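Local coordinates for protein structure-specific endonuclease subunit SLX1 (Candida glabrata, PDB 4XLG) that probably acts as the catalytic subunit of the SLX1-SLX4 endonuclease, cutting branched DNA near single-strand junctions during DNA repair and recombination, at residues A64-F69 with L76-A81; P8-C13 with P31-R36; F25-T30 with H80-G85; M113-L118 with E139-D144. The protein carries 1 engineered substitution. All coordinates share one frame; numbering follows the deposited sequence.

Contact 1: residues A64-F69 with L76-A81. Engineered in segment 76-81: Gln79 (natural residue Glu).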
loop_
_atom_site.group_PDB
_atom_site.type_symbol
_atom_site.label_atom_id
_atom_site.label_comp_id
_atom_site.label_asym_id
_atom_site.label_seq_id
_atom_site.Cartn_x
_atom_site.Cartn_y
_atom_site.Cartn_z
ATOM N N ALA B 64 -6.574 -13.963 -4.843
ATOM C CA ALA B 64 -5.869 -12.701 -5.152
ATOM C C ALA B 64 -5.550 -11.979 -3.865
ATOM O O ALA B 64 -6.246 -12.143 -2.859
ATOM C CB ALA B 64 -6.715 -11.773 -6.067
ATOM N N ILE B 65 -4.508 -11.152 -3.905
ATOM C CA ILE B 65 -4.259 -10.298 -2.749
ATOM C C ILE B 65 -3.654 -8.984 -3.302
ATOM O O ILE B 65 -2.864 -9.012 -4.256
ATOM C CB ILE B 65 -3.340 -10.981 -1.690
ATOM C CG1 ILE B 65 -3.258 -10.115 -0.397
ATOM C CG2 ILE B 65 -1.904 -11.304 -2.266
ATOM C CD1 ILE B 65 -2.640 -11.013 0.771
ATOM N N VAL B 66 -4.078 -7.870 -2.726
ATOM C CA VAL B 66 -3.543 -6.548 -3.053
ATOM C C VAL B 66 -2.652 -6.207 -1.884
ATOM O O VAL B 66 -3.123 -6.239 -0.737
ATOM C CB VAL B 66 -4.660 -5.512 -3.182
ATOM C CG1 VAL B 66 -4.107 -4.040 -3.413
ATOM C CG2 VAL B 66 -5.654 -5.927 -4.338
ATOM N N TYR B 67 -1.379 -5.903 -2.139
ATOM C CA TYR B 67 -0.517 -5.602 -0.992
ATOM C C TYR B 67 0.370 -4.395 -1.339
ATOM O O TYR B 67 0.220 -3.791 -2.414
ATOM C CB TYR B 67 0.311 -6.848 -0.582
ATOM C CG TYR B 67 1.329 -7.327 -1.612
ATOM C CD1 TYR B 67 0.941 -8.111 -2.709
ATOM C CD2 TYR B 67 2.696 -7.015 -1.455
ATOM C CE1 TYR B 67 1.873 -8.559 -3.638
ATOM C CE2 TYR B 67 3.639 -7.473 -2.396
ATOM C CZ TYR B 67 3.210 -8.259 -3.473
ATOM O OH TYR B 67 4.143 -8.687 -4.391
ATOM N N GLY B 68 1.205 -4.002 -0.398
ATOM C CA GLY B 68 2.014 -2.775 -0.566
ATOM C C GLY B 68 1.430 -1.595 0.202
ATOM O O GLY B 68 1.870 -0.451 -0.002
ATOM N N PHE B 69 0.437 -1.836 1.077
ATOM C CA PHE B 69 -0.197 -0.734 1.811
ATOM C C PHE B 69 0.760 -0.048 2.775
ATOM O O PHE B 69 1.569 -0.714 3.405
ATOM C CB PHE B 69 -1.407 -1.242 2.591
ATOM C CG PHE B 69 -2.561 -1.612 1.677
ATOM C CD1 PHE B 69 -3.372 -0.603 1.170
ATOM C CD2 PHE B 69 -2.773 -2.925 1.278
ATOM C CE1 PHE B 69 -4.421 -0.886 0.287
ATOM C CE2 PHE B 69 -3.827 -3.226 0.406
ATOM C CZ PHE B 69 -4.665 -2.204 -0.087
ATOM N N LEU B 76 -7.123 -1.331 5.718
ATOM C CA LEU B 76 -8.529 -1.464 6.175
ATOM C C LEU B 76 -9.454 -0.545 5.377
ATOM O O LEU B 76 -10.604 -0.874 5.084
ATOM C CB LEU B 76 -8.639 -1.090 7.671
ATOM C CG LEU B 76 -8.017 -2.147 8.597
ATOM C CD1 LEU B 76 -7.846 -1.632 10.054
ATOM C CD2 LEU B 76 -8.854 -3.426 8.532
ATOM N N GLN B 77 -8.978 0.652 5.070
ATOM C CA GLN B 77 -9.768 1.534 4.201
ATOM C C GLN B 77 -10.088 0.868 2.872
ATOM O O GLN B 77 -11.238 0.953 2.400
ATOM C CB GLN B 77 -9.050 2.863 3.940
ATOM C CG GLN B 77 -8.929 3.706 5.185
ATOM C CD GLN B 77 -8.036 4.901 4.941
ATOM O OE1 GLN B 77 -6.860 4.757 4.629
ATOM N NE2 GLN B 77 -8.612 6.086 5.029
ATOM N N PHE B 78 -9.080 0.244 2.273
ATOM C CA PHE B 78 -9.285 -0.484 0.999
ATOM C C PHE B 78 -10.233 -1.642 1.199
ATOM O O PHE B 78 -11.194 -1.832 0.452
ATOM C CB PHE B 78 -7.931 -0.994 0.477
ATOM C CG PHE B 78 -7.977 -1.489 -0.918
ATOM C CD1 PHE B 78 -8.330 -2.806 -1.182
ATOM C CD2 PHE B 78 -7.585 -0.675 -1.959
ATOM C CE1 PHE B 78 -8.320 -3.294 -2.497
ATOM C CE2 PHE B 78 -7.581 -1.145 -3.269
ATOM C CZ PHE B 78 -7.959 -2.467 -3.542
ATOM N N GLN B 79 -9.976 -2.412 2.245
ATOM C CA GLN B 79 -10.848 -3.573 2.518
ATOM C C GLN B 79 -12.312 -3.167 2.678
ATOM O O GLN B 79 -13.215 -3.782 2.107
ATOM C CB GLN B 79 -10.386 -4.272 3.804
ATOM C CG GLN B 79 -11.276 -5.541 4.121
ATOM C CD GLN B 79 -11.195 -5.874 5.556
ATOM O OE1 GLN B 79 -10.125 -5.860 6.130
ATOM N NE2 GLN B 79 -12.335 -6.112 6.180
ATOM N N HIS B 80 -12.552 -2.139 3.475
ATOM C CA HIS B 80 -13.934 -1.751 3.714
ATOM C C HIS B 80 -14.575 -1.199 2.451
ATOM O O HIS B 80 -15.752 -1.427 2.212
ATOM C CB HIS B 80 -13.982 -0.733 4.877
ATOM C CG HIS B 80 -13.566 -1.340 6.182
ATOM N ND1 HIS B 80 -13.056 -0.602 7.230
ATOM C CD2 HIS B 80 -13.556 -2.635 6.594
ATOM C CE1 HIS B 80 -12.758 -1.414 8.232
ATOM N NE2 HIS B 80 -13.055 -2.650 7.874
ATOM N N ALA B 81 -13.806 -0.464 1.647
ATOM C CA ALA B 81 -14.361 0.083 0.397
ATOM C C ALA B 81 -14.714 -1.082 -0.569
ATOM O O ALA B 81 -15.764 -1.066 -1.253
ATOM C CB ALA B 81 -13.341 1.032 -0.231
#
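Phe69 points the edge of its ring at one face of Phe78. The ring planes stand at 62° and the centroids are 5.3 Å apart, an offset edge-to-face pair. The edge comes in near the root of the Phe78 ring. Phe69 CZ lies 3.5 Å from Phe78 CG, and Phe69 CE1 is 3.5 Å from Phe78 CB. The two side chains cross at about a right angle. Phe78 has CG anti to its backbone N (chi1 -168°), which sends the ring from the helix toward the strand. Val66 meets the far end of the same ring. Its CG1 sits 4.2 Å from Phe78 CZ, over the face that Phe69 also touches, and its CG2 is 4.2 Å from Phe78 CE1. The contact is buried and wholly apolar, with no hydrogen bond between the segments. Strand 60-67 leads through a short connection into helix 72-84, which packs on the sheet. Phe78 also meets Phe123 edge-to-face and touches Leu117 of helix 107-118. Val66 reaches Ile114 of that helix and Leu130 of the neighbouring strand 129-132.

Contact 2: residues P8-C13 with P31-R36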
loop_
_atom_site.group_PDB
_atom_site.type_symbol
_atom_site.label_atom_id
_atom_site.label_comp_id
_atom_site.label_asym_id
_atom_site.label_seq_id
_atom_site.Cartn_x
_atom_site.Cartn_y
_atom_site.Cartn_z
ATOM N N PRO B 8 4.311 -1.278 7.005
ATOM C CA PRO B 8 4.368 -2.742 7.238
ATOM C C PRO B 8 5.265 -3.444 6.269
ATOM O O PRO B 8 5.335 -3.082 5.075
ATOM C CB PRO B 8 2.914 -3.237 6.978
ATOM C CG PRO B 8 2.072 -1.975 7.330
ATOM C CD PRO B 8 2.933 -0.776 6.822
ATOM N N ASP B 9 5.970 -4.455 6.782
ATOM C CA ASP B 9 6.708 -5.342 5.891
ATOM C C ASP B 9 5.780 -5.962 4.865
ATOM O O ASP B 9 6.149 -6.134 3.719
ATOM C CB ASP B 9 7.414 -6.464 6.711
ATOM C CG ASP B 9 8.376 -5.887 7.744
ATOM O OD1 ASP B 9 8.919 -4.751 7.555
ATOM O OD2 ASP B 9 8.568 -6.516 8.787
ATOM N N PHE B 10 4.611 -6.389 5.321
ATOM C CA PHE B 10 3.587 -6.912 4.438
ATOM C C PHE B 10 2.230 -6.594 5.003
ATOM O O PHE B 10 1.984 -6.833 6.181
ATOM C CB PHE B 10 3.729 -8.459 4.285
ATOM C CG PHE B 10 2.770 -9.034 3.231
ATOM C CD1 PHE B 10 1.442 -9.358 3.542
ATOM C CD2 PHE B 10 3.215 -9.149 1.931
ATOM C CE1 PHE B 10 0.535 -9.836 2.517
ATOM C CE2 PHE B 10 2.345 -9.664 0.892
ATOM C CZ PHE B 10 1.015 -10.000 1.200
ATOM N N TYR B 11 1.329 -6.042 4.188
ATOM C CA TYR B 11 -0.045 -5.924 4.679
ATOM C C TYR B 11 -0.874 -6.028 3.405
ATOM O O TYR B 11 -0.641 -5.260 2.447
ATOM C CB TYR B 11 -0.300 -4.577 5.436
ATOM C CG TYR B 11 -1.245 -4.798 6.615
ATOM C CD1 TYR B 11 -2.640 -5.097 6.384
ATOM C CD2 TYR B 11 -0.765 -4.820 7.908
ATOM C CE1 TYR B 11 -3.494 -5.369 7.482
ATOM C CE2 TYR B 11 -1.600 -5.068 8.988
ATOM C CZ TYR B 11 -2.948 -5.364 8.747
ATOM O OH TYR B 11 -3.744 -5.621 9.844
ATOM N N GLY B 12 -1.840 -6.948 3.382
ATOM C CA GLY B 12 -2.527 -7.172 2.121
ATOM C C GLY B 12 -4.020 -7.337 2.373
ATOM O O GLY B 12 -4.452 -7.747 3.456
ATOM N N CYS B 13 -4.791 -6.990 1.349
ATOM C CA CYS B 13 -6.244 -7.230 1.324
ATOM C C CYS B 13 -6.502 -8.366 0.348
ATOM O O CYS B 13 -6.187 -8.234 -0.828
ATOM C CB CYS B 13 -7.023 -6.013 0.823
ATOM S SG CYS B 13 -7.069 -4.623 1.941
ATOM N N PRO B 31 -1.553 -8.908 7.957
ATOM C CA PRO B 31 -0.087 -8.800 7.789
ATOM C C PRO B 31 0.561 -10.175 7.495
ATOM O O PRO B 31 1.769 -10.211 7.245
ATOM C CB PRO B 31 0.393 -8.274 9.165
ATOM C CG PRO B 31 -0.564 -8.927 10.133
ATOM C CD PRO B 31 -1.962 -8.868 9.385
ATOM N N ASN B 32 -0.197 -11.279 7.587
ATOM C CA ASN B 32 0.359 -12.608 7.370
ATOM C C ASN B 32 -0.743 -13.463 6.735
ATOM O O ASN B 32 -1.552 -14.055 7.441
ATOM C CB ASN B 32 0.851 -13.255 8.675
ATOM C CG ASN B 32 1.479 -14.626 8.457
ATOM O OD1 ASN B 32 1.231 -15.288 7.442
ATOM N ND2 ASN B 32 2.263 -15.067 9.420
ATOM N N PRO B 33 -0.714 -13.543 5.420
ATOM C CA PRO B 33 -1.796 -14.241 4.696
ATOM C C PRO B 33 -1.714 -15.756 4.860
ATOM O O PRO B 33 -2.763 -16.420 4.677
ATOM C CB PRO B 33 -1.579 -13.814 3.224
ATOM C CG PRO B 33 -0.027 -13.603 3.136
ATOM C CD PRO B 33 0.298 -12.955 4.516
ATOM N N VAL B 34 -0.529 -16.313 5.177
ATOM C CA VAL B 34 -0.434 -17.754 5.349
ATOM C C VAL B 34 -1.163 -18.174 6.645
ATOM O O VAL B 34 -2.038 -19.066 6.649
ATOM C CB VAL B 34 1.071 -18.228 5.407
ATOM C CG1 VAL B 34 1.067 -19.758 5.593
ATOM C CG2 VAL B 34 1.768 -17.793 4.063
ATOM N N ARG B 35 -0.789 -17.489 7.755
ATOM C CA ARG B 35 -1.414 -17.756 9.033
ATOM C C ARG B 35 -2.946 -17.488 8.939
ATOM O O ARG B 35 -3.784 -18.275 9.445
ATOM C CB ARG B 35 -0.789 -16.851 10.090
ATOM C CG ARG B 35 -1.359 -17.112 11.480
ATOM C CD ARG B 35 -0.478 -16.357 12.514
ATOM N NE ARG B 35 -0.983 -16.812 13.800
ATOM C CZ ARG B 35 -2.010 -16.221 14.400
ATOM N NH1 ARG B 35 -2.475 -16.695 15.558
ATOM N NH2 ARG B 35 -2.526 -15.120 13.842
ATOM N N ARG B 36 -3.273 -16.402 8.248
ATOM C CA ARG B 36 -4.712 -16.028 8.126
ATOM C C ARG B 36 -5.482 -17.081 7.361
ATOM O O ARG B 36 -6.600 -17.457 7.741
ATOM C CB ARG B 36 -4.860 -14.697 7.430
ATOM C CG ARG B 36 -6.358 -14.252 7.197
ATOM C CD ARG B 36 -7.140 -14.158 8.513
ATOM N NE ARG B 36 -6.526 -13.160 9.397
ATOM C CZ ARG B 36 -6.642 -11.854 9.216
ATOM N NH1 ARG B 36 -5.974 -11.032 10.036
ATOM N NH2 ARG B 36 -7.462 -11.344 8.293
#
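Tyr11 lays one face of its ring over the ring of Pro31. Pro31 N sits 3.8 Å above the plane, over the ring centre. Pro31 CD is 3.7 Å from Tyr11 CZ, and Pro31 CB is 3.8 Å from Tyr11 CE2. The two side chains run side by side in the same direction. Phe10 touches the next proline, Pro33, through CE1 and CD1, from the opposite direction. A chi1 of -173° sets the ring trans to the main-chain nitrogen, with Phe10 CE1 3.7 Å from Pro33 CD. Between the two pairs, Pro31 CA makes a C-H...O contact of 3.3 Å to Phe10 O. Asn32 is the N-cap of helix 33-41. Its OD1 accepts a nearly straight bond from Arg35 N (3.0 Å, 174°), the donor well above the plane of its carbonyl, and a weak one from Val34 N. Tyr194 of the long helix 176-213 packs against both Phe10 and Pro33. A hairpin of strands 12-18 and 25-30 followed by helix 33-41 is the beta-beta-alpha opening of the GIY-YIG nuclease fold.

Contact 3: residues F25-T30 with H80-G85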
loop_
_atom_site.group_PDB
_atom_site.type_symbol
_atom_site.label_atom_id
_atom_site.label_comp_id
_atom_site.label_asym_id
_atom_site.label_seq_id
_atom_site.Cartn_x
_atom_site.Cartn_y
_atom_site.Cartn_z
ATOM N N PHE B 25 -17.561 -15.995 -1.480
ATOM C CA PHE B 25 -16.314 -15.197 -1.400
ATOM C C PHE B 25 -16.156 -14.584 -0.027
ATOM O O PHE B 25 -17.157 -14.423 0.722
ATOM C CB PHE B 25 -16.378 -14.053 -2.463
ATOM C CG PHE B 25 -16.472 -14.578 -3.881
ATOM C CD1 PHE B 25 -15.305 -14.944 -4.543
ATOM C CD2 PHE B 25 -17.703 -14.738 -4.516
ATOM C CE1 PHE B 25 -15.343 -15.480 -5.842
ATOM C CE2 PHE B 25 -17.759 -15.280 -5.836
ATOM C CZ PHE B 25 -16.581 -15.646 -6.483
ATOM N N TYR B 26 -14.933 -14.137 0.258
ATOM C CA TYR B 26 -14.658 -13.491 1.526
ATOM C C TYR B 26 -13.580 -12.484 1.276
ATOM O O TYR B 26 -12.602 -12.809 0.600
ATOM C CB TYR B 26 -14.191 -14.519 2.554
ATOM C CG TYR B 26 -14.036 -13.909 3.935
ATOM C CD1 TYR B 26 -12.833 -13.335 4.317
ATOM C CD2 TYR B 26 -15.057 -13.964 4.855
ATOM C CE1 TYR B 26 -12.678 -12.744 5.580
ATOM C CE2 TYR B 26 -14.909 -13.394 6.129
ATOM C CZ TYR B 26 -13.700 -12.823 6.475
ATOM O OH TYR B 26 -13.526 -12.270 7.706
ATOM N N ILE B 27 -13.720 -11.298 1.863
ATOM C CA ILE B 27 -12.627 -10.316 1.732
ATOM C C ILE B 27 -12.086 -9.938 3.106
ATOM O O ILE B 27 -12.896 -9.651 4.030
ATOM C CB ILE B 27 -13.163 -9.027 1.035
ATOM C CG1 ILE B 27 -13.451 -9.346 -0.443
ATOM C CG2 ILE B 27 -12.110 -7.830 1.128
ATOM C CD1 ILE B 27 -14.385 -8.247 -1.086
ATOM N N GLY B 28 -10.754 -9.910 3.280
ATOM C CA GLY B 28 -10.244 -9.428 4.578
ATOM C C GLY B 28 -8.879 -8.798 4.376
ATOM O O GLY B 28 -8.452 -8.591 3.244
ATOM N N SER B 29 -8.206 -8.438 5.475
ATOM C CA SER B 29 -6.876 -7.851 5.342
ATOM C C SER B 29 -6.012 -8.443 6.428
ATOM O O SER B 29 -6.520 -8.846 7.489
ATOM C CB SER B 29 -6.909 -6.303 5.462
ATOM O OG SER B 29 -7.479 -5.872 6.689
ATOM N N THR B 30 -4.710 -8.503 6.159
ATOM C CA THR B 30 -3.812 -9.190 7.106
ATOM C C THR B 30 -2.337 -8.826 6.889
ATOM O O THR B 30 -1.925 -8.618 5.761
ATOM C CB THR B 30 -3.939 -10.777 6.960
ATOM O OG1 THR B 30 -3.121 -11.424 7.949
ATOM C CG2 THR B 30 -3.559 -11.260 5.542
ATOM N N HIS B 80 -12.552 -2.139 3.475
ATOM C CA HIS B 80 -13.934 -1.751 3.714
ATOM C C HIS B 80 -14.575 -1.199 2.451
ATOM O O HIS B 80 -15.752 -1.427 2.212
ATOM C CB HIS B 80 -13.982 -0.733 4.877
ATOM C CG HIS B 80 -13.566 -1.340 6.182
ATOM N ND1 HIS B 80 -13.056 -0.602 7.230
ATOM C CD2 HIS B 80 -13.556 -2.635 6.594
ATOM C CE1 HIS B 80 -12.758 -1.414 8.232
ATOM N NE2 HIS B 80 -13.055 -2.650 7.874
ATOM N N ALA B 81 -13.806 -0.464 1.647
ATOM C CA ALA B 81 -14.361 0.083 0.397
ATOM C C ALA B 81 -14.714 -1.082 -0.569
ATOM O O ALA B 81 -15.764 -1.066 -1.253
ATOM C CB ALA B 81 -13.341 1.032 -0.231
ATOM N N TRP B 82 -13.812 -2.042 -0.619
ATOM C CA TRP B 82 -13.952 -3.205 -1.501
ATOM C C TRP B 82 -15.221 -3.988 -1.086
ATOM O O TRP B 82 -16.058 -4.358 -1.933
ATOM C CB TRP B 82 -12.674 -4.051 -1.407
ATOM C CG TRP B 82 -12.597 -5.203 -2.404
ATOM C CD1 TRP B 82 -13.477 -5.497 -3.427
ATOM C CD2 TRP B 82 -11.532 -6.129 -2.495
ATOM N NE1 TRP B 82 -12.993 -6.601 -4.137
ATOM C CE2 TRP B 82 -11.801 -6.990 -3.583
ATOM C CE3 TRP B 82 -10.354 -6.325 -1.742
ATOM C CZ2 TRP B 82 -10.968 -8.064 -3.912
ATOM C CZ3 TRP B 82 -9.502 -7.367 -2.090
ATOM C CH2 TRP B 82 -9.820 -8.221 -3.179
ATOM N N GLN B 83 -15.393 -4.217 0.214
ATOM C CA GLN B 83 -16.619 -4.872 0.713
ATOM C C GLN B 83 -17.876 -4.067 0.514
ATOM O O GLN B 83 -18.933 -4.647 0.313
ATOM C CB GLN B 83 -16.490 -5.191 2.207
ATOM C CG GLN B 83 -15.378 -6.234 2.459
ATOM C CD GLN B 83 -15.100 -6.445 3.951
ATOM O OE1 GLN B 83 -14.907 -5.482 4.717
ATOM N NE2 GLN B 83 -15.154 -7.708 4.379
ATOM N N HIS B 84 -17.808 -2.740 0.580
ATOM C CA HIS B 84 -19.027 -1.947 0.514
ATOM C C HIS B 84 -19.475 -1.886 -0.935
ATOM O O HIS B 84 -20.679 -1.841 -1.218
ATOM C CB HIS B 84 -18.845 -0.535 1.065
ATOM N N GLY B 85 -18.513 -1.916 -1.852
ATOM C CA GLY B 85 -18.807 -2.059 -3.269
ATOM C C GLY B 85 -18.982 -0.730 -3.950
ATOM O O GLY B 85 -18.870 0.293 -3.298
HETATM O O HOH W 1 -16.322 -10.423 2.684
#
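Ile27 sits over one face of the Trp82 indole, and this is the tight half of the contact. Its CD1 stands 3.6 Å from the centroid of the five-membered ring and only 3° off the ring normal, a CH-pi contact over the face. The CG2 branch reaches the six-membered ring, 3.7 Å from Trp82 CE3. With CG1 anti to the carbonyl carbon (chi1 -70°) and CG2 anti to the backbone N, the two branches of Ile27 cover both rings of the indole. Trp82 NE1 is bonded to Lys110 O, which would limit rotation of the indole. Leu15 of strand 12-18 touches both Ile27 and Trp82. Tyr26, Ile27 and Gly28 form the YIG half of the GIY-YIG signature, so helix 72-84 packs directly on that signature strand. The solvent side is looser. Gln83 slides past Ile27 in the opposite direction, with its CG 3.8 Å from Ile27 CB. Its amide NE2 comes 3.0 Å from Ile27 O, but the angle is too poor for a hydrogen bond. A water accepts from Ile27 N at 2.9 Å and, weakly, from Gln83 NE2 at 3.4 Å. The firmer polar bond of Gln83 runs along its own helix, from Gln79 NE2 to Gln83 OE1.

Contact 4: residues M113-L118 with E139-D144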
loop_
_atom_site.group_PDB
_atom_site.type_symbol
_atom_site.label_atom_id
_atom_site.label_comp_id
_atom_site.label_asym_id
_atom_site.label_seq_id
_atom_site.Cartn_x
_atom_site.Cartn_y
_atom_site.Cartn_z
ATOM N N MET B 113 -14.217 -4.125 -8.716
ATOM C CA MET B 113 -14.045 -3.221 -7.569
ATOM C C MET B 113 -12.559 -2.984 -7.310
ATOM O O MET B 113 -12.163 -1.878 -6.894
ATOM C CB MET B 113 -14.706 -3.766 -6.296
ATOM C CG MET B 113 -16.213 -3.473 -6.211
ATOM S SD MET B 113 -16.476 -1.666 -6.203
ATOM C CE MET B 113 -15.451 -1.105 -4.844
ATOM N N ILE B 114 -11.726 -4.004 -7.547
ATOM C CA ILE B 114 -10.283 -3.790 -7.341
ATOM C C ILE B 114 -9.789 -2.682 -8.260
ATOM O O ILE B 114 -9.101 -1.756 -7.849
ATOM C CB ILE B 114 -9.442 -5.056 -7.633
ATOM C CG1 ILE B 114 -9.902 -6.191 -6.719
ATOM C CG2 ILE B 114 -7.911 -4.722 -7.406
ATOM C CD1 ILE B 114 -9.279 -7.594 -7.054
ATOM N N THR B 115 -10.110 -2.809 -9.533
ATOM C CA THR B 115 -9.632 -1.808 -10.476
ATOM C C THR B 115 -10.164 -0.419 -10.130
ATOM O O THR B 115 -9.405 0.546 -10.149
ATOM C CB THR B 115 -10.032 -2.164 -11.918
ATOM O OG1 THR B 115 -9.600 -3.511 -12.165
ATOM C CG2 THR B 115 -9.358 -1.193 -12.906
ATOM N N SER B 116 -11.452 -0.329 -9.791
ATOM C CA SER B 116 -12.020 0.958 -9.425
ATOM C C SER B 116 -11.282 1.617 -8.277
ATOM O O SER B 116 -11.055 2.834 -8.296
ATOM C CB SER B 116 -13.491 0.808 -9.079
ATOM O OG SER B 116 -14.166 0.385 -10.247
ATOM N N LEU B 117 -10.930 0.837 -7.276
ATOM C CA LEU B 117 -10.180 1.400 -6.137
ATOM C C LEU B 117 -8.727 1.765 -6.488
ATOM O O LEU B 117 -8.230 2.778 -6.043
ATOM C CB LEU B 117 -10.193 0.412 -4.961
ATOM C CG LEU B 117 -11.601 0.243 -4.338
ATOM C CD1 LEU B 117 -11.564 -0.903 -3.308
ATOM C CD2 LEU B 117 -12.131 1.526 -3.715
ATOM N N LEU B 118 -8.060 0.943 -7.293
ATOM C CA LEU B 118 -6.704 1.248 -7.705
ATOM C C LEU B 118 -6.666 2.520 -8.580
ATOM O O LEU B 118 -5.647 3.202 -8.629
ATOM C CB LEU B 118 -6.082 0.068 -8.453
ATOM C CG LEU B 118 -5.906 -1.213 -7.674
ATOM C CD1 LEU B 118 -5.437 -2.342 -8.609
ATOM C CD2 LEU B 118 -4.889 -1.013 -6.495
ATOM N N GLU B 139 -7.459 -13.978 -15.520
ATOM C CA GLU B 139 -7.981 -13.772 -16.860
ATOM C C GLU B 139 -9.321 -13.034 -16.820
ATOM O O GLU B 139 -9.583 -12.172 -17.666
ATOM C CB GLU B 139 -8.136 -15.103 -17.593
ATOM C CG GLU B 139 -6.822 -15.724 -18.033
ATOM C CD GLU B 139 -7.035 -17.007 -18.811
ATOM O OE1 GLU B 139 -8.004 -17.082 -19.600
ATOM O OE2 GLU B 139 -6.243 -17.945 -18.628
ATOM N N ILE B 140 -10.162 -13.373 -15.847
ATOM C CA ILE B 140 -11.446 -12.675 -15.718
ATOM C C ILE B 140 -11.191 -11.205 -15.369
ATOM O O ILE B 140 -11.827 -10.308 -15.911
ATOM C CB ILE B 140 -12.344 -13.291 -14.625
ATOM C CG1 ILE B 140 -12.838 -14.688 -15.041
ATOM C CG2 ILE B 140 -13.512 -12.345 -14.326
ATOM C CD1 ILE B 140 -13.467 -15.473 -13.886
ATOM N N TRP B 141 -10.226 -10.963 -14.485
ATOM C CA TRP B 141 -9.905 -9.569 -14.142
ATOM C C TRP B 141 -9.405 -8.814 -15.372
ATOM O O TRP B 141 -9.828 -7.675 -15.664
ATOM C CB TRP B 141 -8.865 -9.492 -13.007
ATOM C CG TRP B 141 -8.381 -8.042 -12.767
ATOM C CD1 TRP B 141 -9.017 -7.083 -12.005
ATOM C CD2 TRP B 141 -7.216 -7.408 -13.305
ATOM N NE1 TRP B 141 -8.317 -5.900 -12.050
ATOM C CE2 TRP B 141 -7.212 -6.067 -12.836
ATOM C CE3 TRP B 141 -6.166 -7.839 -14.129
ATOM C CZ2 TRP B 141 -6.191 -5.164 -13.152
ATOM C CZ3 TRP B 141 -5.179 -6.929 -14.459
ATOM C CH2 TRP B 141 -5.195 -5.618 -13.969
ATOM N N LYS B 142 -8.521 -9.458 -16.121
ATOM C CA LYS B 142 -7.935 -8.823 -17.295
ATOM C C LYS B 142 -8.979 -8.560 -18.359
ATOM O O LYS B 142 -8.919 -7.533 -19.068
ATOM C CB LYS B 142 -6.822 -9.705 -17.839
ATOM C CG LYS B 142 -5.730 -8.954 -18.550
ATOM C CD LYS B 142 -4.401 -9.672 -18.349
ATOM C CE LYS B 142 -4.465 -11.092 -18.896
ATOM N NZ LYS B 142 -3.146 -11.775 -18.827
ATOM N N ASN B 143 -9.937 -9.475 -18.481
ATOM C CA ASN B 143 -10.997 -9.302 -19.478
ATOM C C ASN B 143 -11.794 -8.029 -19.227
ATOM O O ASN B 143 -12.330 -7.440 -20.180
ATOM C CB ASN B 143 -11.931 -10.496 -19.485
ATOM C CG ASN B 143 -11.331 -11.697 -20.192
ATOM O OD1 ASN B 143 -10.401 -11.560 -20.986
ATOM N ND2 ASN B 143 -11.860 -12.888 -19.900
ATOM N N ASP B 144 -11.872 -7.619 -17.955
ATOM C CA ASP B 144 -12.374 -6.294 -17.580
ATOM C C ASP B 144 -13.728 -6.056 -18.248
ATOM O O ASP B 144 -13.885 -5.122 -19.029
ATOM C CB ASP B 144 -11.352 -5.212 -17.971
ATOM C CG ASP B 144 -11.741 -3.823 -17.503
ATOM O OD1 ASP B 144 -12.484 -3.728 -16.506
ATOM O OD2 ASP B 144 -11.297 -2.826 -18.134
HETATM O O HOH W 2 -10.908 -4.287 -14.430
#
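Trp141 donates its indole N-H to the hydroxyl of Thr115. NE1 to OG1 is 2.7 Å, but the bond is bent, with 132° at the hydrogen, and OG1 lies 32° out of the indole plane. The torsions set this up. A chi1 of 172° at Trp141 swings the indole off helix 135-143 toward Thr115. Thr115 has OG1 anti to its carbonyl carbon, which turns the hydroxyl to the indole while CG2 sits anti to the backbone N. The backbones stay well apart, with CA atoms of Thr115 and Trp141 8.6 Å from each other. The contact thus joins helices 107-118 and 135-143, whose chain connection runs through strand 129-132 of the central sheet. Leu130 of that strand lies against both Trp141 and Ile114, and Phe132 meets the Trp141 ring. A water adds a second link. It is 2.7 Å from Thr115 OG1 and donates weakly to Asp144 OD1, also at 2.7 Å. Asp144 has left the helix with a positive phi. Its carboxylate accepts from the backbone of the loop beyond, OD1 from Val148 N and OD2 from Ser149 N.

Overall arrangement
Contacts 1, 2 and 3 lie within the GIY-YIG catalytic domain and reach the same sheet. Contacts 1 and 3 share helix 72-84, and their centres are about 8 Å apart. Engineered Gln79 OE1 of contact 1 is 2.7 Å from Ser29 OG of contact 3. Contacts 1 and 2, about 10 Å apart, are joined by adjacent strands, with Val66 O 2.8 Å from Cys13 N. Arg36 NH2 of contact 2 lies 2.8 Å from Ser29 O of contact 3. Contact 4 touches contact 1 (Ala81 on Leu117) and contact 3 (Trp82 on Ile114). Contacts 2 and 4 have centres about 21 Å apart and do not touch. No zinc ligand belongs to any of the four.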